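Local structure of tRNA (uracil(54)-C(5))-methyltransferase (Pyrococcus abyssi, 2JJQ) at residues Arg193-Leu197 with Ser238-Tyr242. The protein catalyses the S-adenosyl-L-methionine-dependent methylation of uridine 54 in tRNA at carbon C5, giving 5-methyluridine. Residues are numbered along the deposited sequence; the frame is centred on the assembly and turned at random.
Sequences RYMVL and SDVSY
The backbones of strand segment 193-197 and loop segment 238-242 approach through Tyr-194 and Ser-241, whose CA atoms are 5.9 Å apart, and side chains make the contact. With CG anti to the carbonyl carbon (chi1 -69°), the Tyr-194 ring is carried off the strand and turns one face to Ser-241. Ser-241 CB sits above the ring centre in a CH-pi contact, 3.7 Å from the centroid of the Tyr-194 ring and 14° off its normal, while Ser-241 CA packs against CD2 of Tyr-194 at 3.6 Å. The carbonyl O of Val-240 approaches obliquely, 3.3 Å from CE2 of Tyr-194. At the far end of the ring, the Tyr-194 hydroxyl donates a very short hydrogen bond, 2.5 Å from OH to Asp-239 OD1. That oxygen lies in the ring plane; the side chains run at about a right angle to each other, with ring and carboxylate planes 24° apart. Tyr-194 lies on strand 192-199, between strands 130-136 and 206-212 of a mixed sheet; the loop joins strands 228-233 and 244-250 of the same sheet and packs on the side chains of Tyr-194 and Val-196. A classic beta bulge, in which Arg-193 and Tyr-194 are both opposite Val-211 of strand 206-212, falls at the tyrosine itself. Further along the strand, Val-196 CG2 makes a van der Waals contact with the carbonyl O of Ser-241, at 3.4 Å. The second carboxylate oxygen of Asp-239, OD2, forms a salt bridge with Arg-143, which probably helps to keep the carboxylate ionised as acceptor of the tyrosine hydroxyl's hydrogen bond. Ser-241 OG is hydrogen-bonded to Asp-132 on the adjoining strand 130-136, tying the loop to a second strand of the sheet.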
loop_
_atom_site.group_PDB
_atom_site.type_symbol
_atom_site.label_atom_id
_atom_site.label_comp_id
_atom_site.label_asym_id
_atom_site.label_seq_id
_atom_site.Cartn_x
_atom_site.Cartn_y
_atom_site.Cartn_z
ATOM N N ARG A 193 -18.530 -6.850 10.350
ATOM C CA ARG A 193 -17.198 -6.518 10.911
ATOM C C ARG A 193 -16.506 -5.343 10.176
ATOM O O ARG A 193 -16.035 -4.409 10.828
ATOM C CB ARG A 193 -16.293 -7.753 10.928
ATOM C CG ARG A 193 -16.885 -8.953 11.683
ATOM C CD ARG A 193 -17.138 -8.547 13.166
ATOM N NE ARG A 193 -17.802 -9.550 14.007
ATOM C CZ ARG A 193 -17.146 -10.402 14.793
ATOM N NH1 ARG A 193 -15.828 -10.393 14.779
ATOM N NH2 ARG A 193 -17.806 -11.275 15.551
ATOM N N TYR A 194 -16.422 -5.396 8.838
ATOM C CA TYR A 194 -15.739 -4.357 8.062
ATOM C C TYR A 194 -16.545 -3.984 6.834
ATOM O O TYR A 194 -17.218 -4.857 6.240
ATOM C CB TYR A 194 -14.341 -4.843 7.550
ATOM C CG TYR A 194 -13.307 -5.020 8.643
ATOM C CD1 TYR A 194 -12.535 -3.953 9.069
ATOM C CD2 TYR A 194 -13.112 -6.260 9.230
ATOM C CE1 TYR A 194 -11.613 -4.108 10.081
ATOM C CE2 TYR A 194 -12.157 -6.440 10.269
ATOM C CZ TYR A 194 -11.417 -5.342 10.677
ATOM O OH TYR A 194 -10.489 -5.473 11.692
ATOM N N MET A 195 -16.421 -2.721 6.423
ATOM C CA MET A 195 -16.844 -2.293 5.105
ATOM C C MET A 195 -15.535 -1.909 4.415
ATOM O O MET A 195 -14.874 -0.983 4.861
ATOM C CB MET A 195 -17.716 -1.040 5.176
ATOM C CG MET A 195 -17.942 -0.406 3.764
ATOM S SD MET A 195 -19.263 0.823 3.646
ATOM C CE MET A 195 -18.551 2.206 4.560
ATOM N N VAL A 196 -15.153 -2.650 3.382
ATOM C CA VAL A 196 -13.922 -2.296 2.643
ATOM C C VAL A 196 -14.346 -1.575 1.382
ATOM O O VAL A 196 -15.212 -2.077 0.637
ATOM C CB VAL A 196 -13.114 -3.557 2.256
ATOM C CG1 VAL A 196 -11.879 -3.139 1.344
ATOM C CG2 VAL A 196 -12.676 -4.374 3.484
ATOM N N LEU A 197 -13.810 -0.388 1.140
ATOM C CA LEU A 197 -14.242 0.397 0.002
ATOM C C LEU A 197 -13.078 0.450 -0.978
ATOM O O LEU A 197 -11.940 0.671 -0.572
ATOM C CB LEU A 197 -14.580 1.818 0.466
ATOM C CG LEU A 197 -15.949 2.050 1.083
ATOM C CD1 LEU A 197 -15.980 3.463 1.741
ATOM C CD2 LEU A 197 -16.977 1.991 -0.081
ATOM N N SER A 238 -9.288 -15.199 12.956
ATOM C CA SER A 238 -8.496 -14.007 12.813
ATOM C C SER A 238 -9.401 -12.789 12.600
ATOM O O SER A 238 -10.445 -12.874 11.950
ATOM C CB SER A 238 -7.536 -14.151 11.640
ATOM O OG SER A 238 -6.617 -15.211 11.865
ATOM N N ASP A 239 -8.998 -11.678 13.184
ATOM C CA ASP A 239 -9.544 -10.386 12.837
ATOM C C ASP A 239 -8.948 -9.935 11.499
ATOM O O ASP A 239 -7.826 -9.419 11.437
ATOM C CB ASP A 239 -9.202 -9.396 13.945
ATOM C CG ASP A 239 -9.596 -7.991 13.596
ATOM O OD1 ASP A 239 -10.225 -7.782 12.518
ATOM O OD2 ASP A 239 -9.248 -7.089 14.372
ATOM N N VAL A 240 -9.687 -10.129 10.401
ATOM C CA VAL A 240 -9.193 -9.704 9.097
ATOM C C VAL A 240 -10.321 -9.011 8.336
ATOM O O VAL A 240 -11.480 -9.245 8.602
ATOM C CB VAL A 240 -8.688 -10.878 8.221
ATOM C CG1 VAL A 240 -7.316 -11.427 8.739
ATOM C CG2 VAL A 240 -9.715 -11.979 8.194
ATOM N N SER A 241 -9.950 -8.182 7.386
ATOM C CA SER A 241 -10.914 -7.426 6.600
ATOM C C SER A 241 -11.097 -8.049 5.188
ATOM O O SER A 241 -11.187 -7.378 4.195
ATOM C CB SER A 241 -10.468 -5.959 6.569
ATOM O OG SER A 241 -9.241 -5.848 5.870
ATOM N N TYR A 242 -11.122 -9.367 5.129
ATOM C CA TYR A 242 -11.448 -10.071 3.902
ATOM C C TYR A 242 -12.001 -11.437 4.342
ATOM O O TYR A 242 -11.856 -11.855 5.505
ATOM C CB TYR A 242 -10.236 -10.172 2.962
ATOM C CG TYR A 242 -9.147 -10.941 3.584
ATOM C CD1 TYR A 242 -8.162 -10.300 4.364
ATOM C CD2 TYR A 242 -9.162 -12.310 3.542
ATOM C CE1 TYR A 242 -7.173 -11.048 5.024
ATOM C CE2 TYR A 242 -8.170 -13.055 4.174
ATOM C CZ TYR A 242 -7.197 -12.418 4.911
ATOM O OH TYR A 242 -6.255 -13.184 5.555
#